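Local coordinates for protein predicted metal-dependent hydrolase of the TIM-barrel fold (Lactobacillus casei, PDB 2QPX) that is a zinc-bound protein of the TIM-barrel fold, probably a metal-dependent hydrolase of the amidohydrolase family, whose substrate is not established, at residues C19-D24 with G103-D108; D290-S295 with P323-L328; L98-G103 with I122-I127; Q36-A41 with K51-Y56. All blocks are in the same frame, centred on the assembly; numbering follows the deposited sequence. Where two conformers were deposited one is given.

Contact 1 of 4, residues C19-D24 with G103-D108; sequences CHFLID and GFVPDD. With ZN (zinc ion), chain B; EDO (1,2-ethanediol), chain L.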
loop_
_atom_site.group_PDB
_atom_site.type_symbol
_atom_site.label_atom_id
_atom_site.label_comp_id
_atom_site.label_asym_id
_atom_site.label_seq_id
_atom_site.Cartn_x
_atom_site.Cartn_y
_atom_site.Cartn_z
ATOM N N CYS A 19 -15.469 3.007 20.656
ATOM C CA CYS A 19 -14.830 4.182 21.238
ATOM C C CYS A 19 -14.496 3.883 22.697
ATOM O O CYS A 19 -14.597 2.747 23.144
ATOM C CB CYS A 19 -15.714 5.428 21.028
ATOM S SG CYS A 19 -17.376 5.243 21.728
ATOM N N HIS A 20 -14.105 4.906 23.439
ATOM C CA HIS A 20 -13.433 4.732 24.712
ATOM C C HIS A 20 -13.851 5.809 25.744
ATOM O O HIS A 20 -14.434 6.865 25.418
ATOM C CB HIS A 20 -11.928 4.768 24.489
ATOM C CG HIS A 20 -11.417 3.589 23.705
ATOM N ND1 HIS A 20 -11.411 2.313 24.216
ATOM C CD2 HIS A 20 -10.906 3.494 22.448
ATOM C CE1 HIS A 20 -10.950 1.472 23.288
ATOM N NE2 HIS A 20 -10.629 2.164 22.205
ATOM N N PHE A 21 -13.586 5.512 27.010
ATOM C CA PHE A 21 -13.948 6.406 28.089
ATOM C C PHE A 21 -13.366 7.804 27.920
ATOM O O PHE A 21 -12.218 8.001 27.470
ATOM C CB PHE A 21 -13.397 5.918 29.412
ATOM C CG PHE A 21 -13.967 4.626 29.906
ATOM C CD1 PHE A 21 -15.287 4.474 30.204
ATOM C CD2 PHE A 21 -13.124 3.538 30.106
ATOM C CE1 PHE A 21 -15.782 3.274 30.730
ATOM C CE2 PHE A 21 -13.619 2.352 30.605
ATOM C CZ PHE A 21 -14.944 2.232 30.920
ATOM N N LEU A 22 -14.167 8.775 28.362
ATOM C CA LEU A 22 -13.693 10.129 28.601
ATOM C C LEU A 22 -13.018 10.259 29.960
ATOM O O LEU A 22 -13.204 9.402 30.828
ATOM C CB LEU A 22 -14.875 11.136 28.492
ATOM C CG LEU A 22 -15.586 11.201 27.137
ATOM C CD1 LEU A 22 -16.960 11.910 27.307
ATOM C CD2 LEU A 22 -14.732 11.966 26.141
ATOM N N ILE A 23 -12.278 11.353 30.139
ATOM C CA ILE A 23 -11.682 11.686 31.420
ATOM C C ILE A 23 -12.391 12.859 32.084
ATOM O O ILE A 23 -13.180 13.568 31.485
ATOM C CB ILE A 23 -10.160 11.973 31.292
ATOM C CG1 ILE A 23 -9.877 13.335 30.642
ATOM C CG2 ILE A 23 -9.424 10.772 30.610
ATOM C CD1 ILE A 23 -8.417 13.784 30.740
ATOM N N ASP A 24 -12.130 12.976 33.380
ATOM C CA ASP A 24 -12.588 14.087 34.229
ATOM C C ASP A 24 -12.208 15.440 33.635
ATOM O O ASP A 24 -11.032 15.711 33.439
ATOM C CB ASP A 24 -11.954 13.874 35.620
ATOM C CG ASP A 24 -12.419 14.862 36.685
ATOM O OD1 ASP A 24 -13.106 15.832 36.396
ATOM O OD2 ASP A 24 -12.060 14.617 37.851
ATOM N N GLY A 103 -12.180 -2.006 28.226
ATOM C CA GLY A 103 -10.884 -2.566 28.587
ATOM C C GLY A 103 -9.707 -1.591 28.536
ATOM O O GLY A 103 -8.643 -1.904 29.037
ATOM N N PHE A 104 -9.884 -0.416 27.928
ATOM C CA PHE A 104 -8.890 0.672 27.974
ATOM C C PHE A 104 -9.315 1.716 28.992
ATOM O O PHE A 104 -10.427 2.225 28.927
ATOM C CB PHE A 104 -8.750 1.348 26.619
ATOM C CG PHE A 104 -7.938 2.632 26.658
ATOM C CD1 PHE A 104 -6.609 2.609 26.982
ATOM C CD2 PHE A 104 -8.557 3.874 26.456
ATOM C CE1 PHE A 104 -5.888 3.780 27.073
ATOM C CE2 PHE A 104 -7.837 5.034 26.521
ATOM C CZ PHE A 104 -6.515 4.991 26.860
ATOM N N VAL A 105 -8.423 2.038 29.915
ATOM C CA VAL A 105 -8.738 2.995 30.965
ATOM C C VAL A 105 -7.741 4.140 30.912
ATOM O O VAL A 105 -6.559 3.975 31.262
ATOM C CB VAL A 105 -8.694 2.329 32.338
ATOM C CG1 VAL A 105 -8.967 3.384 33.447
ATOM C CG2 VAL A 105 -9.712 1.198 32.421
ATOM N N PRO A 106 -8.187 5.325 30.450
ATOM C CA PRO A 106 -7.261 6.473 30.443
ATOM C C PRO A 106 -7.079 6.968 31.869
ATOM O O PRO A 106 -7.922 6.717 32.721
ATOM C CB PRO A 106 -7.999 7.517 29.598
ATOM C CG PRO A 106 -9.459 7.189 29.792
ATOM C CD PRO A 106 -9.527 5.679 29.965
ATOM N N ASP A 107 -6.001 7.699 32.122
ATOM C CA ASP A 107 -5.786 8.269 33.452
ATOM C C ASP A 107 -6.874 9.285 33.774
ATOM O O ASP A 107 -7.286 10.035 32.901
ATOM C CB ASP A 107 -4.425 8.964 33.522
ATOM C CG ASP A 107 -3.252 8.019 33.471
ATOM O OD1 ASP A 107 -3.402 6.813 33.698
ATOM O OD2 ASP A 107 -2.152 8.517 33.194
ATOM N N ASP A 108 -7.313 9.310 35.031
ATOM C CA ASP A 108 -8.405 10.155 35.518
ATOM C C ASP A 108 -9.726 9.881 34.788
ATOM O O ASP A 108 -10.394 10.813 34.336
ATOM C CB ASP A 108 -8.001 11.626 35.407
ATOM C CG ASP A 108 -6.634 11.869 35.938
ATOM O OD1 ASP A 108 -6.472 11.829 37.182
ATOM O OD2 ASP A 108 -5.694 12.058 35.137
HETATM ZN ZN ZN B . -10.060 1.267 20.414
HETATM C C1 EDO L . -8.209 15.649 38.770
HETATM O O1 EDO L . -6.980 16.262 38.364
HETATM C C2 EDO L . -9.302 16.704 38.863
HETATM O O2 EDO L . -10.525 16.133 39.367
HETATM O O HOH W 1 -12.266 2.865 27.028
HETATM O O HOH W 2 -8.100 1.464 19.779
#

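Contact 2 of 4, residues D290-S295 with P323-L328; sequences DNLGPS and PEMYGL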
loop_
_atom_site.group_PDB
_atom_site.type_symbol
_atom_site.label_atom_id
_atom_site.label_comp_id
_atom_site.label_asym_id
_atom_site.label_seq_id
_atom_site.Cartn_x
_atom_site.Cartn_y
_atom_site.Cartn_z
ATOM N N ASP A 290 -9.160 8.243 11.131
ATOM C CA ASP A 290 -10.008 9.287 10.683
ATOM C C ASP A 290 -9.782 10.580 11.480
ATOM O O ASP A 290 -9.864 11.659 10.898
ATOM C CB ASP A 290 -11.500 8.849 10.540
ATOM C CG ASP A 290 -12.163 8.250 11.788
ATOM O OD1 ASP A 290 -11.572 8.251 12.906
ATOM O OD2 ASP A 290 -13.374 7.776 11.588
ATOM N N ASN A 291 -9.464 10.445 12.787
ATOM C CA ASN A 291 -9.153 11.586 13.695
ATOM C C ASN A 291 -7.658 11.849 13.869
ATOM O O ASN A 291 -7.240 13.001 13.904
ATOM C CB ASN A 291 -9.816 11.489 15.075
ATOM C CG ASN A 291 -9.871 10.075 15.664
ATOM O OD1 ASN A 291 -9.162 9.172 15.222
ATOM N ND2 ASN A 291 -10.734 9.875 16.692
ATOM N N LEU A 292 -6.848 10.813 14.001
ATOM C CA LEU A 292 -5.406 11.051 14.292
ATOM C C LEU A 292 -4.568 11.217 13.045
ATOM O O LEU A 292 -3.394 11.636 13.107
ATOM C CB LEU A 292 -4.827 9.975 15.229
ATOM C CG LEU A 292 -5.557 9.759 16.575
ATOM C CD1 LEU A 292 -4.643 9.013 17.551
ATOM C CD2 LEU A 292 -6.029 11.076 17.169
ATOM N N GLY A 293 -5.172 10.936 11.900
ATOM C CA GLY A 293 -4.538 11.183 10.575
ATOM C C GLY A 293 -5.515 11.950 9.719
ATOM O O GLY A 293 -5.905 11.513 8.590
ATOM N N PRO A 294 -5.926 13.116 10.214
ATOM C CA PRO A 294 -7.093 13.778 9.633
ATOM C C PRO A 294 -6.947 14.184 8.166
ATOM O O PRO A 294 -7.953 14.148 7.416
ATOM C CB PRO A 294 -7.303 14.982 10.576
ATOM C CG PRO A 294 -5.972 15.249 11.128
ATOM C CD PRO A 294 -5.374 13.911 11.334
ATOM N N SER A 295 -5.748 14.533 7.698
ATOM C CA SER A 295 -5.595 14.823 6.239
ATOM C C SER A 295 -5.769 13.589 5.330
ATOM O O SER A 295 -5.909 13.709 4.097
ATOM C CB SER A 295 -4.261 15.500 5.945
ATOM O OG SER A 295 -3.165 14.585 6.096
ATOM N N PRO A 323 -13.932 15.212 24.217
ATOM C CA PRO A 323 -14.883 15.252 23.105
ATOM C C PRO A 323 -14.314 15.742 21.794
ATOM O O PRO A 323 -14.850 15.399 20.742
ATOM C CB PRO A 323 -16.010 16.144 23.621
ATOM C CG PRO A 323 -15.332 17.034 24.661
ATOM C CD PRO A 323 -14.349 16.094 25.335
ATOM N N GLU A 324 -13.229 16.508 21.839
ATOM C CA GLU A 324 -12.574 16.923 20.581
ATOM C C GLU A 324 -12.165 15.744 19.708
ATOM O O GLU A 324 -12.186 15.857 18.479
ATOM C CB GLU A 324 -11.326 17.767 20.838
ATOM C CG GLU A 324 -11.584 19.119 21.449
ATOM C CD GLU A 324 -11.660 19.151 22.982
ATOM O OE1 GLU A 324 -11.865 18.121 23.638
ATOM O OE2 GLU A 324 -11.610 20.278 23.532
HETATM N N MSE A 325 -11.733 14.647 20.324
HETATM C CA MSE A 325 -11.276 13.529 19.530
HETATM C C MSE A 325 -12.475 12.870 18.860
HETATM O O MSE A 325 -12.374 12.407 17.725
HETATM C CB MSE A 325 -10.488 12.535 20.372
HETATM C CG MSE A 325 -9.875 11.360 19.594
HETATM SE SE MSE A 325 -8.643 10.347 20.656
HETATM C CE MSE A 325 -8.164 8.988 19.310
ATOM N N TYR A 326 -13.610 12.787 19.580
ATOM C CA TYR A 326 -14.828 12.321 18.961
ATOM C C TYR A 326 -15.272 13.245 17.808
ATOM O O TYR A 326 -15.626 12.781 16.689
ATOM C CB TYR A 326 -15.956 12.277 20.000
ATOM C CG TYR A 326 -15.922 11.058 20.934
ATOM C CD1 TYR A 326 -15.201 11.054 22.113
ATOM C CD2 TYR A 326 -16.614 9.891 20.589
ATOM C CE1 TYR A 326 -15.191 9.939 22.930
ATOM C CE2 TYR A 326 -16.624 8.776 21.409
ATOM C CZ TYR A 326 -15.928 8.815 22.578
ATOM O OH TYR A 326 -15.973 7.694 23.363
ATOM N N GLY A 327 -15.297 14.545 18.089
ATOM C CA GLY A 327 -15.716 15.523 17.088
ATOM C C GLY A 327 -14.869 15.508 15.833
ATOM O O GLY A 327 -15.411 15.616 14.719
ATOM N N LEU A 328 -13.553 15.433 16.001
ATOM C CA LEU A 328 -12.671 15.453 14.821
ATOM C C LEU A 328 -12.896 14.240 13.915
ATOM O O LEU A 328 -12.954 14.356 12.695
ATOM C CB LEU A 328 -11.198 15.596 15.184
ATOM C CG LEU A 328 -10.220 15.800 14.017
ATOM C CD1 LEU A 328 -10.593 17.015 13.233
ATOM C CD2 LEU A 328 -8.778 15.914 14.545
#

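Contact 3 of 4, residues L98-G103 with I122-I127; sequences LLIDTG and IPVKAI. With EDO (1,2-ethanediol), chain D.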
loop_
_atom_site.group_PDB
_atom_site.type_symbol
_atom_site.label_atom_id
_atom_site.label_comp_id
_atom_site.label_asym_id
_atom_site.label_seq_id
_atom_site.Cartn_x
_atom_site.Cartn_y
_atom_site.Cartn_z
ATOM N N LEU A 98 -22.916 5.708 21.857
ATOM C CA LEU A 98 -21.533 5.282 21.968
ATOM C C LEU A 98 -21.470 3.864 22.475
ATOM O O LEU A 98 -22.097 3.539 23.478
ATOM C CB LEU A 98 -20.784 6.162 22.949
ATOM C CG LEU A 98 -20.823 7.695 22.712
ATOM C CD1 LEU A 98 -19.941 8.387 23.785
ATOM C CD2 LEU A 98 -20.541 8.129 21.272
ATOM N N LEU A 99 -20.672 3.022 21.807
ATOM C CA LEU A 99 -20.347 1.696 22.327
ATOM C C LEU A 99 -18.876 1.723 22.754
ATOM O O LEU A 99 -17.980 1.797 21.913
ATOM C CB LEU A 99 -20.614 0.600 21.288
ATOM C CG LEU A 99 -21.936 0.665 20.511
ATOM C CD1 LEU A 99 -22.116 -0.559 19.590
ATOM C CD2 LEU A 99 -23.105 0.810 21.473
ATOM N N ILE A 100 -18.644 1.686 24.060
ATOM C CA ILE A 100 -17.335 1.875 24.660
ATOM C C ILE A 100 -16.697 0.515 25.012
ATOM O O ILE A 100 -17.275 -0.310 25.731
ATOM C CB ILE A 100 -17.387 2.735 25.920
ATOM C CG1 ILE A 100 -17.687 4.204 25.513
ATOM C CG2 ILE A 100 -16.101 2.609 26.741
ATOM C CD1 ILE A 100 -17.794 5.212 26.643
ATOM N N ASP A 101 -15.505 0.302 24.460
ATOM C CA ASP A 101 -14.635 -0.807 24.841
ATOM C C ASP A 101 -14.079 -0.474 26.230
ATOM O O ASP A 101 -13.225 0.401 26.388
ATOM C CB ASP A 101 -13.527 -0.958 23.793
ATOM C CG ASP A 101 -12.393 -1.878 24.229
ATOM O OD1 ASP A 101 -12.370 -2.465 25.322
ATOM O OD2 ASP A 101 -11.492 -1.950 23.388
ATOM N N THR A 102 -14.577 -1.155 27.252
ATOM C CA THR A 102 -14.286 -0.763 28.614
ATOM C C THR A 102 -12.925 -1.328 29.104
ATOM O O THR A 102 -12.564 -1.143 30.263
ATOM C CB THR A 102 -15.415 -1.199 29.563
ATOM O OG1 THR A 102 -15.577 -2.618 29.466
ATOM C CG2 THR A 102 -16.727 -0.505 29.259
ATOM N N GLY A 103 -12.180 -2.006 28.226
ATOM C CA GLY A 103 -10.884 -2.566 28.587
ATOM C C GLY A 103 -9.707 -1.591 28.536
ATOM O O GLY A 103 -8.643 -1.904 29.037
ATOM N N ILE A 122 -26.428 11.106 25.387
ATOM C CA ILE A 122 -26.873 10.016 24.537
ATOM C C ILE A 122 -26.554 8.706 25.241
ATOM O O ILE A 122 -25.710 8.668 26.124
ATOM C CB ILE A 122 -26.215 10.081 23.120
ATOM C CG1 ILE A 122 -24.687 10.132 23.204
ATOM C CG2 ILE A 122 -26.770 11.298 22.299
ATOM C CD1 ILE A 122 -23.958 10.023 21.861
ATOM N N PRO A 123 -27.226 7.621 24.830
ATOM C CA PRO A 123 -26.926 6.329 25.445
ATOM C C PRO A 123 -25.508 5.819 25.188
ATOM O O PRO A 123 -24.924 6.070 24.125
ATOM C CB PRO A 123 -27.963 5.394 24.835
ATOM C CG PRO A 123 -28.458 6.091 23.616
ATOM C CD PRO A 123 -28.362 7.552 23.901
ATOM N N VAL A 124 -24.995 5.079 26.168
ATOM C CA VAL A 124 -23.624 4.553 26.165
ATOM C C VAL A 124 -23.701 3.107 26.647
ATOM O O VAL A 124 -24.280 2.842 27.711
ATOM C CB VAL A 124 -22.695 5.375 27.104
ATOM C CG1 VAL A 124 -21.268 4.787 27.156
ATOM C CG2 VAL A 124 -22.688 6.863 26.682
ATOM N N LYS A 125 -23.179 2.177 25.849
ATOM C CA LYS A 125 -23.166 0.756 26.195
ATOM C C LYS A 125 -21.733 0.224 26.150
ATOM O O LYS A 125 -20.827 0.858 25.588
ATOM C CB LYS A 125 -24.045 -0.042 25.262
ATOM C CG LYS A 125 -25.452 0.581 25.099
ATOM C CD LYS A 125 -26.553 -0.288 25.442
ATOM C CE LYS A 125 -27.896 0.434 25.259
ATOM N NZ LYS A 125 -28.943 -0.485 24.625
ATOM N N ALA A 126 -21.535 -0.944 26.753
ATOM C CA ALA A 126 -20.209 -1.552 26.921
ATOM C C ALA A 126 -19.946 -2.672 25.913
ATOM O O ALA A 126 -20.801 -3.527 25.634
ATOM C CB ALA A 126 -20.092 -2.148 28.347
ATOM N N ILE A 127 -18.701 -2.702 25.471
ATOM C CA ILE A 127 -18.064 -3.780 24.676
ATOM C C ILE A 127 -17.086 -4.517 25.586
ATOM O O ILE A 127 -16.319 -3.900 26.330
ATOM C CB ILE A 127 -17.309 -3.229 23.430
ATOM C CG1 ILE A 127 -18.289 -2.514 22.455
ATOM C CG2 ILE A 127 -16.468 -4.315 22.706
ATOM C CD1 ILE A 127 -19.258 -3.418 21.679
HETATM C C1 EDO D . -25.543 3.985 30.248
HETATM O O1 EDO D . -25.685 2.588 29.901
HETATM C C2 EDO D . -26.826 4.707 29.879
HETATM O O2 EDO D . -27.038 4.748 28.461
#

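Contact 4 of 4, residues Q36-A41 with K51-Y56; sequences QVSTEA and KNRLAY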
loop_
_atom_site.group_PDB
_atom_site.type_symbol
_atom_site.label_atom_id
_atom_site.label_comp_id
_atom_site.label_asym_id
_atom_site.label_seq_id
_atom_site.Cartn_x
_atom_site.Cartn_y
_atom_site.Cartn_z
ATOM N N GLN A 36 -1.390 14.624 24.136
ATOM C CA GLN A 36 -0.979 13.259 24.428
ATOM C C GLN A 36 -1.964 12.255 23.797
ATOM O O GLN A 36 -1.516 11.231 23.260
ATOM C CB GLN A 36 -0.815 13.053 25.937
ATOM C CG GLN A 36 0.389 13.818 26.490
ATOM C CD GLN A 36 0.381 14.018 28.021
ATOM O OE1 GLN A 36 -0.606 13.751 28.670
ATOM N NE2 GLN A 36 1.500 14.503 28.578
ATOM N N VAL A 37 -3.277 12.558 23.777
ATOM C CA VAL A 37 -4.233 11.628 23.228
ATOM C C VAL A 37 -4.331 11.698 21.694
ATOM O O VAL A 37 -4.877 10.786 21.063
ATOM C CB VAL A 37 -5.623 11.779 23.912
ATOM C CG1 VAL A 37 -6.420 12.946 23.326
ATOM C CG2 VAL A 37 -6.407 10.441 23.799
ATOM N N SER A 38 -3.738 12.734 21.095
ATOM C CA SER A 38 -3.791 12.945 19.656
ATOM C C SER A 38 -2.874 12.028 18.863
ATOM O O SER A 38 -2.848 12.107 17.627
ATOM C CB SER A 38 -3.459 14.400 19.311
ATOM O OG SER A 38 -2.079 14.673 19.464
ATOM N N THR A 39 -2.150 11.147 19.559
ATOM C CA THR A 39 -1.174 10.259 18.945
ATOM C C THR A 39 -1.116 8.961 19.719
ATOM O O THR A 39 -1.518 8.917 20.875
ATOM C CB THR A 39 0.255 10.898 18.969
ATOM O OG1 THR A 39 1.199 10.044 18.313
ATOM C CG2 THR A 39 0.734 11.189 20.406
ATOM N N GLU A 40 -0.613 7.911 19.087
ATOM C CA GLU A 40 -0.320 6.660 19.770
ATOM C C GLU A 40 1.087 6.569 20.349
ATOM O O GLU A 40 1.444 5.555 20.952
ATOM C CB GLU A 40 -0.608 5.479 18.827
ATOM C CG GLU A 40 -2.091 5.434 18.459
ATOM C CD GLU A 40 -2.996 5.397 19.710
ATOM O OE1 GLU A 40 -2.804 4.486 20.526
ATOM O OE2 GLU A 40 -3.883 6.266 19.888
ATOM N N ALA A 41 1.879 7.629 20.209
ATOM C CA ALA A 41 3.193 7.688 20.823
ATOM C C ALA A 41 3.048 7.611 22.348
ATOM O O ALA A 41 2.013 8.014 22.904
ATOM C CB ALA A 41 3.935 8.992 20.420
ATOM N N LYS A 51 2.996 17.722 18.819
ATOM C CA LYS A 51 2.292 18.989 18.544
ATOM C C LYS A 51 2.566 19.535 17.140
ATOM O O LYS A 51 1.925 20.482 16.704
ATOM C CB LYS A 51 2.613 20.033 19.622
ATOM C CG LYS A 51 1.976 19.723 20.955
ATOM C CD LYS A 51 2.297 20.784 22.012
ATOM C CE LYS A 51 1.580 20.506 23.311
ATOM N NZ LYS A 51 2.063 21.392 24.410
ATOM N N ASN A 52 3.508 18.906 16.428
ATOM C CA ASN A 52 3.786 19.230 15.055
ATOM C C ASN A 52 3.164 18.260 14.052
ATOM O O ASN A 52 3.525 18.241 12.864
ATOM C CB ASN A 52 5.313 19.411 14.839
ATOM C CG ASN A 52 5.800 20.777 15.284
ATOM O OD1 ASN A 52 6.635 20.888 16.178
ATOM N ND2 ASN A 52 5.274 21.807 14.675
ATOM N N ARG A 53 2.199 17.482 14.503
ATOM C CA ARG A 53 1.307 16.693 13.666
ATOM C C ARG A 53 0.018 17.435 13.495
ATOM O O ARG A 53 -0.374 18.216 14.378
ATOM C CB ARG A 53 1.012 15.345 14.322
ATOM C CG ARG A 53 2.271 14.528 14.616
ATOM C CD ARG A 53 1.980 13.263 15.386
ATOM N NE ARG A 53 1.168 12.314 14.648
ATOM C CZ ARG A 53 -0.104 12.008 14.882
ATOM N NH1 ARG A 53 -0.828 12.614 15.804
ATOM N NH2 ARG A 53 -0.660 11.055 14.185
ATOM N N LEU A 54 -0.703 17.127 12.425
ATOM C CA LEU A 54 -1.946 17.807 12.140
ATOM C C LEU A 54 -3.063 17.497 13.149
ATOM O O LEU A 54 -3.880 18.396 13.453
ATOM C CB LEU A 54 -2.418 17.493 10.719
ATOM C CG LEU A 54 -3.492 18.426 10.152
ATOM C CD1 LEU A 54 -2.995 19.906 10.145
ATOM C CD2 LEU A 54 -3.896 18.030 8.722
ATOM N N ALA A 55 -3.106 16.293 13.711
ATOM C CA ALA A 55 -4.206 15.907 14.599
ATOM C C ALA A 55 -4.364 16.881 15.772
ATOM O O ALA A 55 -5.461 17.274 16.123
ATOM C CB ALA A 55 -4.017 14.458 15.129
ATOM N N TYR A 56 -3.244 17.217 16.404
ATOM C CA TYR A 56 -3.285 18.139 17.540
ATOM C C TYR A 56 -3.913 19.460 17.123
ATOM O O TYR A 56 -4.749 20.031 17.868
ATOM C CB TYR A 56 -1.894 18.340 18.118
ATOM C CG TYR A 56 -1.773 19.464 19.134
ATOM C CD1 TYR A 56 -2.366 19.382 20.376
ATOM C CD2 TYR A 56 -1.061 20.600 18.822
ATOM C CE1 TYR A 56 -2.225 20.432 21.296
ATOM C CE2 TYR A 56 -0.920 21.623 19.702
ATOM C CZ TYR A 56 -1.477 21.538 20.952
ATOM O OH TYR A 56 -1.324 22.610 21.847
HETATM O O HOH W 3 -0.741 15.209 17.097
#

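Contact 1 of 4, residues C19-D24 with G103-D108
His20 turns its imidazole to lie opposite its own carbonyl carbon (chi1 -67°), and Phe104 turns its ring opposite its backbone N (chi1 169°). Together these torsions bring the two rings into a T-shaped stack. The edge of Phe104, led by CD2, points at the His20 face. The centroids are 5.4 Å apart and the planes stand at 82°. His20 NE2 binds zinc at 2.1 Å. His18, Asp318, the carboxylated Lys167 and a water complete that site, and His18 with His20 forms the HxH pair familiar from amidohydrolases. At the other nitrogen, ND1 donates in the ring plane to a second water. That water also accepts from Phe21 N and donates to Phe104 O at 2.7 Å, so it bridges the two loops. Phe104 O also lies at the edge of the Phe21 ring, 3.2 Å from CD2. Further along, Ile23 CG2 packs on Pro106 CG at 3.7 Å. The nearly straight bond from Asp24 N to Asp108 O, 2.9 Å, ties the far ends. Asp24 OD2 accepts from an ethanediol, while OD1 pairs with Lys26. With an alanine here the backbone bond could remain, but Lys26 would probably be left without its carboxylate mate. Both nitrogens of His20 are engaged, so the rotation of this zinc ligand is probably set by its second shell as well as by the metal.

Contact 2 of 4, residues D290-S295 with P323-L328
Asn291 and the side chain of Met325, modelled as selenomethionine, cross at a slant, with the amide nitrogen beside the Met325 chain. Asn291 ND2 lies 3.4 Å from Met325 CG. The same ND2 donates to the backbone Met325 O at 3.2 Å, in a nearly straight bond (175°). The oxygen lies in the plane of the Asn291 amide, yet the nitrogen sits 46° above the carbonyl plane. ND2 also donates to Ser317 O, its stronger partner, so two backbone oxygens fix the rotation of the amide. With a leucine in its place, Met325 O and Ser317 O would probably both lose this donor, leaving packing to join the two segments. The contact joins short helix 289-292, in the connection after strand 282-285 of the TIM barrel, to the first turns of helix 323-342, which follows the neighbouring parallel strand 313-314. Met325 runs out extended, with CG opposite the backbone N (chi1 -176°). This carries Met325 CE to within 3.7 Å of Leu292 CD2. Leu328 approaches from one turn further along its helix. Its CD2 rests 3.4 Å from the backbone Asn291 O and also meets the Pro294 ring at CB, 4.3 Å away. Phe59 of helix 54-66 packs on both Met325 and Leu328. Phe346 of the second subunit also reaches Leu328.

Contact 3 of 4, residues L98-G103 with I122-I127
Val124 fits between Leu98 and Ile100 on one face of the sheet. Its CG1 lies opposite the backbone N (chi1 177°), which sets it 3.5 Å from Ile100 CD1, and its CG2 lies 4.2 Å from Leu98 CB. Ile122 continues the row, its side chain crossing Leu98 at about a right angle, with Ile122 CD1 4.0 Å from Leu98 CD2. At the other end Thr102 CG2 touches the small Ala126 CB at 3.9 Å. Helix 113-120, the connection of this beta-alpha-beta unit of parallel strands 95-101 and 124-127, covers this face through Leu113, Thr116 and Ala117. The strand segments cross at -34°, in keeping with a barrel sheet's twist. On the opposite face Ile127 is the bump: its CG1 settles against Leu99 CB at 4.1 Å, while Leu99 CD2 lies against Lys125 CB. Lys125 then bends away to pair with Glu373. Four backbone hydrogen bonds lace the strands, among them Ile100 N to Lys125 O at 2.8 Å; a weak fifth runs from Thr102 N to Ile127 O. Asp101, on the Leu99 face, reaches the zinc second shell: OD2 salt-bridges Arg129 and accepts from NZ of carboxylated Lys167, while OD1 closes an Asx turn with Gly103 N.

Contact 4 of 4, residues Q36-A41 with K51-Y56
The turn that ends helix 30-37 meets the start of helix 54-66 here, and Ser38 and Arg53 make the main link. Arg53 NH1 donates to the backbone Ser38 O at 2.8 Å. The bond is bent (131°), and the nitrogen lies 38° out of the carbonyl plane. A water adds a second bridge. It accepts from Arg53 NH1 at 2.9 Å and donates to Ser38 OG at 2.8 Å; a weak bond also reaches it from Tyr56 N. Ser38 OG also bonds to Ala35 O, in the last turn of helix 30-37. Thr39 lies across one face of the guanidinium, its CB 3.8 Å from NH1. Its OG1 accepts from Ala41 N at 3.1 Å and so closes an ST turn, which shapes the loop leaving the helix. Ala55 CB packs against the same Ser38 O at 3.6 Å, and Tyr56 CB sits 3.9 Å from Ser38 OG. The Arg53 chain bends at its third torsion (chi3 65°), which helps bring the guanidinium alongside the turn. Its remaining nitrogens look elsewhere: NE donates to Leu307 O of the second subunit, and NH2 bonds weakly to Leu292 O. Tyr56 leads away from the contact, its OH bonded to Asp31.

Contacts 1 and 3 cross along the chain and share Gly103. Their centres are 11 Å apart, and they meet where strands 14-19 and 95-101 pair, next to the zinc site. Contact 4 lies between the two segments of contact 1 in sequence and about 17 Å from it, centre to centre. Contact 2 comes last and touches contact 4 through Leu292; both reach the second subunit. It also touches contact 1, where Tyr326 OH probably bonds to His20 O. Tyr326 also packs on Leu98 of contact 3. Contacts 3 and 4 are farthest apart, 24 Å between centres. Metal-side strands and loops are thus connected through helix 323-342 to the helical shell and the subunit interface.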